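Local coordinates for putative major capsid protein (Cafeteriavirus-dependent mavirus, PDB 6G44), which probably builds the shell of the virophage particle, self-assembling from trimers of a double jelly-roll subunit, at residues V77-E82 and N240-A245; D94-K99 and V196-V201; T211-I216 and P291-E296; M326-V331 and S474-L479. All coordinates share one frame; numbering follows the deposited sequence.

Overall arrangement
Four contacts sample the double jelly-roll from one lobe to the other. Contacts 1 and 2, in the N-terminal jelly-roll, are neighbours with centres about 5 Å apart: strands 74-84 and 195-205 lie side by side in one sheet, and the paired strands 242-244 and 96-98 pack on it. Thr80 OG1 and Asp199 OD1, 2.7 Å apart and probably hydrogen-bonded, link the two neighbouring strands. Contact 3 sits between the lobes, its centre about 26 Å from that of contact 1. Contact 4 lies within the C-terminal lobe, about 13 Å from contact 3 between centres. Glu296 joins these two, its OE2 standing 2.8 Å from Arg476 NH2 in a salt bridge.

Contact 1: V77-E82 and N240-A245; sequences VSFTAE and NMIGIA
Met241 covers one face of the Phe79 ring with its terminal methyl. CE lies 3.7 Å from the ring centroid and 19° off the normal, a CH-pi contact displaced slightly toward the rim, with CZ of Phe79 the nearest ring atom to CE at 3.5 Å. The sulfur is placed less squarely: SD is 4.3 Å from the centroid on an oblique line, and approaches CE2 of Phe79 to 3.6 Å, which makes the pair a Met-aromatic contact. The two side chains reach for each other from opposite directions, and the bend at the end of the methionine chain (chi3 -62°) swings CE over the ring. Ile242 works at the ring's edge. Its CD1 lies near the plane, 4.1 Å from CE1 of Phe79, and also touches CB of Ala81 at 4.0 Å, thereby bridging two residues that point from the same side of their strand. The fold explains the meeting: strand 74-84 belongs to the large antiparallel sheet of the N-terminal jelly-roll, and the short strand 242-244 packs across it, with Ile242 the first residue to leave helical geometry after helix 238-241. Phe79 holds CG between its own backbone N and carbonyl carbon (chi1 56°), which directs the ring at Met241. Further out, backbone hydrogen bonds to Phe200 and Ile198 of strand 195-205 fix Phe79 and Ala81 in the sheet, and the Phe79 and Phe200 rings meet with planes at a shallow angle. On the other side, Asn240 O receives a hydrogen bond from Arg105 NE, anchoring the helix end that carries Met241.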
loop_
_atom_site.group_PDB
_atom_site.type_symbol
_atom_site.label_atom_id
_atom_site.label_comp_id
_atom_site.label_asym_id
_atom_site.label_seq_id
_atom_site.Cartn_x
_atom_site.Cartn_y
_atom_site.Cartn_z
ATOM N N VAL C 77 24.419 -14.503 -4.322
ATOM C CA VAL C 77 25.551 -14.184 -5.206
ATOM C C VAL C 77 26.300 -13.020 -4.648
ATOM O O VAL C 77 25.706 -12.092 -4.082
ATOM C CB VAL C 77 25.160 -13.923 -6.658
ATOM C CG1 VAL C 77 24.541 -15.158 -7.298
ATOM C CG2 VAL C 77 24.279 -12.691 -6.792
ATOM N N SER C 78 27.624 -13.060 -4.785
ATOM C CA SER C 78 28.457 -11.939 -4.450
ATOM C C SER C 78 29.488 -11.754 -5.545
ATOM O O SER C 78 29.947 -12.731 -6.133
ATOM C CB SER C 78 29.109 -12.095 -3.085
ATOM O OG SER C 78 29.993 -13.164 -3.067
ATOM N N PHE C 79 29.799 -10.506 -5.848
ATOM C CA PHE C 79 30.789 -10.218 -6.875
ATOM C C PHE C 79 31.200 -8.777 -6.786
ATOM O O PHE C 79 30.568 -7.968 -6.086
ATOM C CB PHE C 79 30.213 -10.507 -8.258
ATOM C CG PHE C 79 28.928 -9.749 -8.552
ATOM C CD1 PHE C 79 28.962 -8.471 -9.099
ATOM C CD2 PHE C 79 27.693 -10.307 -8.223
ATOM C CE1 PHE C 79 27.781 -7.772 -9.351
ATOM C CE2 PHE C 79 26.508 -9.613 -8.466
ATOM C CZ PHE C 79 26.567 -8.349 -9.025
ATOM N N THR C 80 32.250 -8.443 -7.528
ATOM C CA THR C 80 32.687 -7.077 -7.712
ATOM C C THR C 80 32.471 -6.706 -9.171
ATOM O O THR C 80 32.830 -7.471 -10.057
ATOM C CB THR C 80 34.177 -6.902 -7.331
ATOM O OG1 THR C 80 34.357 -7.230 -5.950
ATOM C CG2 THR C 80 34.654 -5.488 -7.594
ATOM N N ALA C 81 31.828 -5.568 -9.424
ATOM C CA ALA C 81 31.668 -5.002 -10.758
ATOM C C ALA C 81 32.561 -3.793 -10.901
ATOM O O ALA C 81 32.517 -2.890 -10.061
ATOM C CB ALA C 81 30.223 -4.600 -10.993
ATOM N N GLU C 82 33.353 -3.771 -11.980
ATOM C CA GLU C 82 34.131 -2.592 -12.340
ATOM C C GLU C 82 33.493 -1.943 -13.548
ATOM O O GLU C 82 33.351 -2.578 -14.577
ATOM C CB GLU C 82 35.590 -2.953 -12.666
ATOM C CG GLU C 82 36.423 -1.709 -12.972
ATOM C CD GLU C 82 37.910 -1.982 -13.169
ATOM O OE1 GLU C 82 38.663 -0.995 -13.226
ATOM O OE2 GLU C 82 38.318 -3.145 -13.289
ATOM N N ASN C 240 23.027 -8.638 -17.735
ATOM C CA ASN C 240 21.940 -9.236 -16.981
ATOM C C ASN C 240 21.705 -8.621 -15.623
ATOM O O ASN C 240 20.555 -8.593 -15.171
ATOM C CB ASN C 240 22.120 -10.742 -16.909
ATOM C CG ASN C 240 21.866 -11.397 -18.249
ATOM O OD1 ASN C 240 21.136 -10.864 -19.083
ATOM N ND2 ASN C 240 22.456 -12.564 -18.460
ATOM N N MET C 241 22.732 -8.091 -14.999
ATOM C CA MET C 241 22.672 -7.654 -13.586
ATOM C C MET C 241 22.727 -6.156 -13.355
ATOM O O MET C 241 22.094 -5.688 -12.438
ATOM C CB MET C 241 23.799 -8.297 -12.762
ATOM C CG MET C 241 23.757 -9.801 -12.763
ATOM S SD MET C 241 24.860 -10.536 -11.557
ATOM C CE MET C 241 26.436 -9.957 -12.138
ATOM N N ILE C 242 23.566 -5.422 -14.091
ATOM C CA ILE C 242 23.959 -4.079 -13.759
ATOM C C ILE C 242 23.114 -3.036 -14.481
ATOM O O ILE C 242 22.915 -3.090 -15.680
ATOM C CB ILE C 242 25.469 -3.876 -14.096
ATOM C CG1 ILE C 242 26.320 -4.931 -13.357
ATOM C CG2 ILE C 242 25.933 -2.452 -13.795
ATOM C CD1 ILE C 242 26.360 -4.783 -11.843
ATOM N N GLY C 243 22.599 -2.102 -13.696
ATOM C CA GLY C 243 21.923 -0.928 -14.218
ATOM C C GLY C 243 22.660 0.370 -14.025
ATOM O O GLY C 243 23.201 0.635 -12.944
ATOM N N ILE C 244 22.691 1.184 -15.095
ATOM C CA ILE C 244 23.350 2.494 -15.099
ATOM C C ILE C 244 22.371 3.479 -15.709
ATOM O O ILE C 244 21.884 3.261 -16.810
ATOM C CB ILE C 244 24.693 2.490 -15.891
ATOM C CG1 ILE C 244 25.639 1.416 -15.327
ATOM C CG2 ILE C 244 25.319 3.863 -15.801
ATOM C CD1 ILE C 244 26.887 1.175 -16.153
ATOM N N ALA C 245 22.064 4.543 -14.963
ATOM C CA ALA C 245 21.184 5.603 -15.447
ATOM C C ALA C 245 21.664 6.164 -16.788
ATOM O O ALA C 245 22.871 6.266 -17.054
ATOM C CB ALA C 245 21.072 6.715 -14.437
#

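Contact 2: D94-K99 and V196-V201; sequences DQIGLK and VKIDFV
Ile96 opens the contact by laying its CG2 methyl 3.6 Å from CD1 of Ile198. In jelly-roll terms, strand 96-98, paired antiparallel with 242-244, packs here on strand 195-205 of the main N-terminal sheet, so the contact joins a small two-stranded sheet to a large one through side chains. The two isoleucines meet at an angle. CG2 of Ile96 stands anti to its backbone N, while the extended outer torsion of Ile198 (chi2 173°) carries CD1 out to it. Ile96 also adopts a second conformer, so this methyl contact may be intermittent. At Gly97 the backbone is nearly fully extended and bonds to Gly243, holding strand 96-98 beside 242-244. Leu98 follows with the aromatic half of the contact. It leaves the backbone at a slant to strand 195-205, yet its branched end reaches the Phe200 ring, and the two side chains run past each other in opposite directions. CD2 sits over a face, 3.9 Å from the ring centroid and 23° off the normal, in a CH-pi contact shifted toward CE1 of Phe200, which it approaches to 3.6 Å. The other branch, CD1, touches CD1 of Phe200 at 3.9 Å, so both branches stay on one side of the ring, CD2 over the face and CD1 beyond its rim. The carbonyl of Leu98 is held by Arg176 NE, and Lys99 sends NZ to the carbonyl oxygens of Glu239 and Lys347. The other face of the ring is taken by its own strand: CG2 of Ile198 lies 3.6 Å above the plane, opposite CD2 of Leu98.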
loop_
_atom_site.group_PDB
_atom_site.type_symbol
_atom_site.label_atom_id
_atom_site.label_comp_id
_atom_site.label_asym_id
_atom_site.label_seq_id
_atom_site.Cartn_x
_atom_site.Cartn_y
_atom_site.Cartn_z
ATOM N N ASP C 94 22.792 8.516 -7.259
ATOM C CA ASP C 94 21.497 7.940 -7.662
ATOM C C ASP C 94 21.478 7.398 -9.092
ATOM O O ASP C 94 20.452 7.394 -9.773
ATOM C CB ASP C 94 20.340 8.943 -7.408
ATOM C CG ASP C 94 20.188 9.321 -5.942
ATOM O OD1 ASP C 94 20.409 8.478 -5.064
ATOM O OD2 ASP C 94 19.796 10.479 -5.668
ATOM N N GLN C 95 22.629 6.922 -9.574
ATOM C CA GLN C 95 22.729 6.489 -10.966
ATOM C C GLN C 95 23.139 5.031 -11.193
ATOM O O GLN C 95 23.035 4.561 -12.329
ATOM C CB GLN C 95 23.715 7.402 -11.702
ATOM C CG GLN C 95 23.084 8.754 -11.966
ATOM C CD GLN C 95 24.037 9.774 -12.547
ATOM O OE1 GLN C 95 25.165 9.911 -12.077
ATOM N NE2 GLN C 95 23.565 10.517 -13.557
ATOM N N ILE C 96 23.533 4.299 -10.156
ATOM C CA ILE C 96 24.021 2.926 -10.290
ATOM C C ILE C 96 23.180 2.000 -9.422
ATOM O O ILE C 96 22.888 2.319 -8.257
ATOM C CB ILE C 96 25.500 2.795 -9.812
ATOM C CG1 ILE C 96 26.419 3.772 -10.546
ATOM C CG2 ILE C 96 26.010 1.368 -9.986
ATOM C CD1 ILE C 96 26.482 3.577 -12.043
ATOM N N GLY C 97 22.826 0.858 -9.967
ATOM C CA GLY C 97 22.167 -0.179 -9.201
ATOM C C GLY C 97 22.138 -1.463 -9.953
ATOM O O GLY C 97 23.006 -1.733 -10.806
ATOM N N LEU C 98 21.112 -2.265 -9.685
ATOM C CA LEU C 98 20.905 -3.524 -10.364
ATOM C C LEU C 98 19.604 -3.539 -11.159
ATOM O O LEU C 98 18.647 -2.826 -10.811
ATOM C CB LEU C 98 20.936 -4.691 -9.366
ATOM C CG LEU C 98 22.209 -4.843 -8.541
ATOM C CD1 LEU C 98 22.080 -5.944 -7.511
ATOM C CD2 LEU C 98 23.434 -5.087 -9.412
ATOM N N LYS C 99 19.578 -4.347 -12.215
ATOM C CA LYS C 99 18.350 -4.600 -12.974
ATOM C C LYS C 99 17.367 -5.389 -12.119
ATOM O O LYS C 99 17.753 -5.949 -11.085
ATOM C CB LYS C 99 18.668 -5.291 -14.306
ATOM C CG LYS C 99 19.463 -4.380 -15.242
ATOM C CD LYS C 99 19.622 -4.978 -16.618
ATOM C CE LYS C 99 20.366 -4.043 -17.553
ATOM N NZ LYS C 99 20.429 -4.615 -18.914
ATOM N N VAL C 196 34.723 2.876 -11.506
ATOM C CA VAL C 196 34.357 2.602 -10.127
ATOM C C VAL C 196 34.267 1.086 -9.931
ATOM O O VAL C 196 33.911 0.375 -10.861
ATOM C CB VAL C 196 33.038 3.341 -9.765
ATOM C CG1 VAL C 196 31.837 2.757 -10.492
ATOM C CG2 VAL C 196 32.793 3.356 -8.267
ATOM N N LYS C 197 34.614 0.620 -8.729
ATOM C CA LYS C 197 34.428 -0.783 -8.366
ATOM C C LYS C 197 33.419 -0.832 -7.231
ATOM O O LYS C 197 33.558 -0.116 -6.254
ATOM C CB LYS C 197 35.739 -1.458 -7.941
ATOM C CG LYS C 197 36.622 -1.840 -9.105
ATOM C CD LYS C 197 37.909 -2.502 -8.619
ATOM C CE LYS C 197 38.775 -2.946 -9.784
ATOM N NZ LYS C 197 39.914 -3.766 -9.268
ATOM N N ILE C 198 32.434 -1.703 -7.390
ATOM C CA ILE C 198 31.371 -1.886 -6.387
ATOM C C ILE C 198 31.216 -3.384 -6.092
ATOM O O ILE C 198 31.039 -4.197 -7.013
ATOM C CB ILE C 198 30.013 -1.313 -6.869
ATOM C CG1 ILE C 198 30.201 0.120 -7.337
ATOM C CG2 ILE C 198 28.968 -1.408 -5.744
ATOM C CD1 ILE C 198 28.997 0.743 -7.991
ATOM N N ASP C 199 31.259 -3.736 -4.817
ATOM C CA ASP C 199 30.943 -5.075 -4.350
ATOM C C ASP C 199 29.430 -5.145 -4.133
ATOM O O ASP C 199 28.830 -4.207 -3.581
ATOM C CB ASP C 199 31.626 -5.392 -3.020
ATOM C CG ASP C 199 33.136 -5.205 -3.059
ATOM O OD1 ASP C 199 33.735 -5.278 -4.164
ATOM O OD2 ASP C 199 33.715 -4.970 -1.975
ATOM N N PHE C 200 28.832 -6.233 -4.564
ATOM C CA PHE C 200 27.388 -6.513 -4.376
ATOM C C PHE C 200 27.187 -7.876 -3.722
ATOM O O PHE C 200 27.950 -8.823 -3.980
ATOM C CB PHE C 200 26.670 -6.577 -5.716
ATOM C CG PHE C 200 26.584 -5.276 -6.460
ATOM C CD1 PHE C 200 25.509 -4.438 -6.275
ATOM C CD2 PHE C 200 27.556 -4.910 -7.384
ATOM C CE1 PHE C 200 25.400 -3.278 -6.977
ATOM C CE2 PHE C 200 27.471 -3.721 -8.076
ATOM C CZ PHE C 200 26.367 -2.905 -7.896
ATOM N N VAL C 201 26.123 -8.005 -2.932
ATOM C CA VAL C 201 25.631 -9.288 -2.431
ATOM C C VAL C 201 24.120 -9.278 -2.640
ATOM O O VAL C 201 23.454 -8.330 -2.181
ATOM C CB VAL C 201 25.924 -9.527 -0.954
ATOM C CG1 VAL C 201 25.459 -10.898 -0.536
ATOM C CG2 VAL C 201 27.401 -9.394 -0.654
#

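Contact 3: T211-I216 and P291-E296; sequences TQYKNI and PLISLE
A type I beta turn from Gln212 to Asn215, closed by Asn215 N to Gln212 O at 3.0 Å, presents Tyr213 and Lys214 to Pro291 and Ile293, where the interrupted strand 286-305 resumes at Leu292. Overlapping its first residue, an inverse gamma turn is centred on Gln212, with a weak bond from Tyr213 N to Thr211 O. The polar link across the contact is a single water. Tyr213 OH donates to it at 2.7 Å, and the water in turn donates to Pro291 O, also at 2.7 Å. The water lies in the plane of the tyrosine ring. Pro291 O has a second donor in Asn209 ND2, so this carbonyl is gripped twice. Direct packing is loose: the hydroxyl oxygen OH of Tyr213 comes to 4.4 Å from CD1 of Ile293, and CD of Lys214 lies 4.1 Å from CG of Pro291, the lysine chain passing the proline ring at a slant. Bends in the outer half of that chain (chi3 58°, chi4 76°) turn its end away from a straight course, and NZ bonds to a glycerol probably carried over from crystallisation. Around this pair, His130 meets the Tyr213 ring edge-to-face, and Gln212 NE2 adds a direct bond to Asn289 O. Ile293 also rests on Leu126 and Leu129 of helix 123-130. The arrangement belongs to the junction of a double jelly-roll: the loop between strands 195-205 and 222-235 of the N-terminal lobe meets strand 286-305, which pairs with 464-482 in the C-terminal lobe.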
loop_
_atom_site.group_PDB
_atom_site.type_symbol
_atom_site.label_atom_id
_atom_site.label_comp_id
_atom_site.label_asym_id
_atom_site.label_seq_id
_atom_site.Cartn_x
_atom_site.Cartn_y
_atom_site.Cartn_z
ATOM N N THR C 211 10.257 -25.154 -7.688
ATOM C CA THR C 211 10.336 -24.279 -6.514
ATOM C C THR C 211 9.034 -23.530 -6.321
ATOM O O THR C 211 8.297 -23.224 -7.252
ATOM C CB THR C 211 11.496 -23.264 -6.538
ATOM O OG1 THR C 211 11.248 -22.260 -7.524
ATOM C CG2 THR C 211 12.859 -23.938 -6.750
ATOM N N GLN C 212 8.776 -23.225 -5.066
ATOM C CA GLN C 212 7.512 -22.603 -4.637
ATOM C C GLN C 212 7.653 -21.080 -4.546
ATOM O O GLN C 212 7.349 -20.447 -3.521
ATOM C CB GLN C 212 7.066 -23.256 -3.353
ATOM C CG GLN C 212 6.815 -24.750 -3.511
ATOM C CD GLN C 212 5.658 -25.025 -4.425
ATOM O OE1 GLN C 212 4.500 -24.804 -4.023
ATOM N NE2 GLN C 212 5.926 -25.498 -5.655
ATOM N N TYR C 213 8.084 -20.489 -5.659
ATOM C CA TYR C 213 8.432 -19.058 -5.735
ATOM C C TYR C 213 7.212 -18.150 -5.678
ATOM O O TYR C 213 7.363 -16.916 -5.577
ATOM C CB TYR C 213 9.281 -18.752 -7.002
ATOM C CG TYR C 213 8.576 -19.098 -8.281
ATOM C CD1 TYR C 213 7.713 -18.186 -8.886
ATOM C CD2 TYR C 213 8.765 -20.330 -8.907
ATOM C CE1 TYR C 213 7.021 -18.513 -10.033
ATOM C CE2 TYR C 213 8.091 -20.659 -10.066
ATOM C CZ TYR C 213 7.208 -19.743 -10.620
ATOM O OH TYR C 213 6.512 -20.034 -11.771
ATOM N N LYS C 214 6.012 -18.710 -5.777
ATOM C CA LYS C 214 4.796 -17.910 -5.639
ATOM C C LYS C 214 4.337 -17.821 -4.185
ATOM O O LYS C 214 3.406 -17.063 -3.896
ATOM C CB LYS C 214 3.680 -18.476 -6.524
ATOM C CG LYS C 214 3.999 -18.464 -8.022
ATOM C CD LYS C 214 3.123 -19.410 -8.842
ATOM C CE LYS C 214 1.626 -19.150 -8.727
ATOM N NZ LYS C 214 1.171 -17.967 -9.499
ATOM N N ASN C 215 4.954 -18.586 -3.275
ATOM C CA ASN C 215 4.559 -18.691 -1.880
ATOM C C ASN C 215 5.812 -18.582 -0.995
ATOM O O ASN C 215 6.086 -19.503 -0.247
ATOM C CB ASN C 215 3.853 -20.049 -1.641
ATOM C CG ASN C 215 2.594 -20.233 -2.488
ATOM O OD1 ASN C 215 2.643 -20.744 -3.610
ATOM N ND2 ASN C 215 1.458 -19.841 -1.937
ATOM N N ILE C 216 6.570 -17.497 -1.086
ATOM C CA ILE C 216 7.817 -17.380 -0.365
ATOM C C ILE C 216 7.665 -17.319 1.159
ATOM O O ILE C 216 8.504 -17.856 1.877
ATOM C CB ILE C 216 8.636 -16.215 -0.934
ATOM C CG1 ILE C 216 9.069 -16.596 -2.370
ATOM C CG2 ILE C 216 9.836 -15.889 -0.045
ATOM C CD1 ILE C 216 9.400 -15.427 -3.242
ATOM N N PRO C 291 3.437 -24.432 -12.025
ATOM C CA PRO C 291 3.013 -24.001 -13.368
ATOM C C PRO C 291 4.075 -24.157 -14.434
ATOM O O PRO C 291 5.252 -23.961 -14.159
ATOM C CB PRO C 291 2.684 -22.519 -13.179
ATOM C CG PRO C 291 2.542 -22.292 -11.723
ATOM C CD PRO C 291 3.268 -23.378 -11.003
ATOM N N LEU C 292 3.647 -24.518 -15.644
ATOM C CA LEU C 292 4.562 -24.704 -16.771
ATOM C C LEU C 292 4.401 -23.553 -17.776
ATOM O O LEU C 292 3.343 -23.372 -18.364
ATOM C CB LEU C 292 4.251 -26.043 -17.447
ATOM C CG LEU C 292 5.157 -26.437 -18.600
ATOM C CD1 LEU C 292 6.588 -26.640 -18.123
ATOM C CD2 LEU C 292 4.592 -27.713 -19.213
ATOM N N ILE C 293 5.443 -22.763 -17.933
ATOM C CA ILE C 293 5.437 -21.608 -18.839
ATOM C C ILE C 293 6.258 -22.001 -20.047
ATOM O O ILE C 293 7.412 -22.460 -19.895
ATOM C CB ILE C 293 6.044 -20.363 -18.175
ATOM C CG1 ILE C 293 5.130 -19.821 -17.065
ATOM C CG2 ILE C 293 6.245 -19.259 -19.204
ATOM C CD1 ILE C 293 4.961 -20.651 -15.808
ATOM N N SER C 294 5.705 -21.788 -21.235
ATOM C CA SER C 294 6.308 -22.236 -22.506
ATOM C C SER C 294 6.163 -21.156 -23.556
ATOM O O SER C 294 5.108 -20.553 -23.631
ATOM C CB SER C 294 5.577 -23.478 -23.034
ATOM O OG SER C 294 5.598 -24.556 -22.118
ATOM N N LEU C 295 7.175 -20.983 -24.403
ATOM C CA LEU C 295 7.042 -20.165 -25.599
ATOM C C LEU C 295 6.302 -21.026 -26.624
ATOM O O LEU C 295 6.787 -22.097 -27.025
ATOM C CB LEU C 295 8.417 -19.759 -26.119
ATOM C CG LEU C 295 8.384 -18.957 -27.437
ATOM C CD1 LEU C 295 7.718 -17.606 -27.216
ATOM C CD2 LEU C 295 9.799 -18.814 -27.943
ATOM N N GLU C 296 5.119 -20.592 -27.014
ATOM C CA GLU C 296 4.297 -21.342 -27.973
ATOM C C GLU C 296 4.591 -20.971 -29.410
ATOM O O GLU C 296 4.465 -21.818 -30.313
ATOM C CB GLU C 296 2.822 -21.132 -27.720
ATOM C CG GLU C 296 2.330 -21.749 -26.445
ATOM C CD GLU C 296 2.364 -23.267 -26.433
ATOM O OE1 GLU C 296 2.357 -23.924 -27.516
ATOM O OE2 GLU C 296 2.390 -23.797 -25.308
HETATM O O HOH W 1 6.866 -22.680 -12.384
#

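Contact 4: M326-V331 and S474-L479; sequences MAMNNV and SIRDNL
The Arg476 guanidinium receives Asn330 OD1 at its edge, nearly in its plane, while CG of Met328 approaches obliquely, 3.8 Å from NH1 of Arg476. The main bond runs from Arg476 NE to Asn330 OD1: it is 2.7 Å long and close to straight (165° at the hydrogen), and it uses a lone pair in the carbonyl plane of the amide. The amide and guanidinium planes stand 79° apart, so the two groups meet nearly at right angles. NH1 of Arg476 adds a weak bond to the same OD1 at 3.4 Å, leaving one oxygen to serve two donors. Asn330 reaches this position with CG tucked between its backbone N and carbonyl carbon (chi1 56°), and the arginine spans the gap by running extended from CG to NE. That gap separates the two sheets of the C-terminal jelly-roll: Met328 ends strand 319-328 of one, whereas Arg476 lies on strand 464-482 of the other. With NH2 held in its salt bridge to Glu296, which also accepts a bond from Ser474 OG, the guanidinium is probably fixed in rotation. Leu492 packs against both Asn330 and Arg476. Nearby, Asp477 touches Ala32 of a neighbouring subunit.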
loop_
_atom_site.group_PDB
_atom_site.type_symbol
_atom_site.label_atom_id
_atom_site.label_comp_id
_atom_site.label_asym_id
_atom_site.label_seq_id
_atom_site.Cartn_x
_atom_site.Cartn_y
_atom_site.Cartn_z
ATOM N N MET C 326 -0.203 -22.034 -34.273
ATOM C CA MET C 326 0.373 -22.729 -33.132
ATOM C C MET C 326 -0.550 -23.871 -32.735
ATOM O O MET C 326 -1.703 -23.644 -32.319
ATOM C CB MET C 326 0.549 -21.756 -31.953
ATOM C CG MET C 326 1.511 -20.624 -32.269
ATOM S SD MET C 326 1.573 -19.365 -30.968
ATOM C CE MET C 326 0.028 -18.490 -31.191
ATOM N N ALA C 327 -0.034 -25.101 -32.864
ATOM C CA ALA C 327 -0.774 -26.321 -32.577
ATOM C C ALA C 327 -0.577 -26.680 -31.118
ATOM O O ALA C 327 0.555 -26.811 -30.671
ATOM C CB ALA C 327 -0.253 -27.456 -33.473
ATOM N N MET C 328 -1.672 -26.813 -30.374
ATOM C CA MET C 328 -1.619 -27.200 -28.970
ATOM C C MET C 328 -2.453 -28.449 -28.756
ATOM O O MET C 328 -3.540 -28.548 -29.288
ATOM C CB MET C 328 -2.127 -26.056 -28.095
ATOM C CG MET C 328 -1.122 -24.914 -28.069
ATOM S SD MET C 328 -1.730 -23.411 -27.266
ATOM C CE MET C 328 -2.529 -22.614 -28.618
ATOM N N ASN C 329 -1.962 -29.375 -27.938
ATOM C CA ASN C 329 -2.704 -30.631 -27.683
ATOM C C ASN C 329 -3.753 -30.536 -26.560
ATOM O O ASN C 329 -4.503 -31.488 -26.309
ATOM C CB ASN C 329 -1.728 -31.765 -27.357
ATOM C CG ASN C 329 -0.786 -32.071 -28.505
ATOM O OD1 ASN C 329 -1.197 -32.087 -29.664
ATOM N ND2 ASN C 329 0.471 -32.346 -28.187
ATOM N N ASN C 330 -3.799 -29.388 -25.872
ATOM C CA ASN C 330 -4.695 -29.163 -24.746
ATOM C C ASN C 330 -4.796 -27.630 -24.591
ATOM O O ASN C 330 -4.033 -26.910 -25.234
ATOM C CB ASN C 330 -4.147 -29.855 -23.493
ATOM C CG ASN C 330 -2.745 -29.418 -23.161
ATOM O OD1 ASN C 330 -2.538 -28.288 -22.703
ATOM N ND2 ASN C 330 -1.762 -30.295 -23.404
ATOM N N VAL C 331 -5.699 -27.181 -23.735
ATOM C CA VAL C 331 -6.037 -25.752 -23.629
ATOM C C VAL C 331 -5.361 -25.153 -22.380
ATOM O O VAL C 331 -5.717 -25.525 -21.266
ATOM C CB VAL C 331 -7.559 -25.564 -23.570
ATOM C CG1 VAL C 331 -7.913 -24.077 -23.503
ATOM C CG2 VAL C 331 -8.238 -26.210 -24.784
ATOM N N SER C 474 2.461 -19.660 -23.292
ATOM C CA SER C 474 1.375 -20.319 -22.554
ATOM C C SER C 474 1.782 -20.493 -21.110
ATOM O O SER C 474 2.951 -20.734 -20.824
ATOM C CB SER C 474 1.014 -21.674 -23.126
ATOM O OG SER C 474 2.134 -22.518 -23.108
ATOM N N ILE C 475 0.790 -20.422 -20.222
ATOM C CA ILE C 475 0.967 -20.742 -18.823
ATOM C C ILE C 475 -0.002 -21.867 -18.562
ATOM O O ILE C 475 -1.217 -21.667 -18.628
ATOM C CB ILE C 475 0.700 -19.538 -17.897
ATOM C CG1 ILE C 475 1.653 -18.388 -18.271
ATOM C CG2 ILE C 475 0.899 -19.952 -16.443
ATOM C CD1 ILE C 475 1.014 -17.200 -18.930
ATOM N N ARG C 476 0.517 -23.068 -18.290
ATOM C CA ARG C 476 -0.331 -24.235 -18.081
ATOM C C ARG C 476 -0.342 -24.676 -16.619
ATOM O O ARG C 476 0.695 -24.664 -15.945
ATOM C CB ARG C 476 0.146 -25.417 -18.917
ATOM C CG ARG C 476 -0.170 -25.306 -20.393
ATOM C CD ARG C 476 0.270 -26.591 -21.065
ATOM N NE ARG C 476 -0.311 -26.725 -22.392
ATOM C CZ ARG C 476 0.265 -26.317 -23.519
ATOM N NH1 ARG C 476 -0.370 -26.513 -24.671
ATOM N NH2 ARG C 476 1.451 -25.725 -23.520
ATOM N N ASP C 477 -1.509 -25.119 -16.174
ATOM C CA ASP C 477 -1.647 -25.709 -14.841
ATOM C C ASP C 477 -0.939 -27.076 -14.878
ATOM O O ASP C 477 -1.149 -27.887 -15.782
ATOM C CB ASP C 477 -3.114 -25.855 -14.471
ATOM C CG ASP C 477 -3.854 -24.500 -14.385
ATOM O OD1 ASP C 477 -3.210 -23.446 -14.243
ATOM O OD2 ASP C 477 -5.077 -24.507 -14.419
ATOM N N ASN C 478 -0.085 -27.300 -13.891
ATOM C CA ASN C 478 0.849 -28.415 -13.899
ATOM C C ASN C 478 1.186 -28.721 -12.457
ATOM O O ASN C 478 1.481 -27.818 -11.667
ATOM C CB ASN C 478 2.070 -28.021 -14.684
ATOM C CG ASN C 478 3.058 -29.140 -14.841
ATOM O OD1 ASN C 478 2.726 -30.172 -15.404
ATOM N ND2 ASN C 478 4.281 -28.925 -14.392
ATOM N N LEU C 479 1.135 -30.004 -12.100
ATOM C CA LEU C 479 1.383 -30.416 -10.722
ATOM C C LEU C 479 2.563 -31.348 -10.642
ATOM O O LEU C 479 2.782 -32.148 -11.551
ATOM C CB LEU C 479 0.196 -31.136 -10.147
ATOM C CG LEU C 479 -1.121 -30.387 -10.031
ATOM C CD1 LEU C 479 -2.158 -31.228 -9.286
ATOM C CD2 LEU C 479 -1.011 -29.000 -9.445
#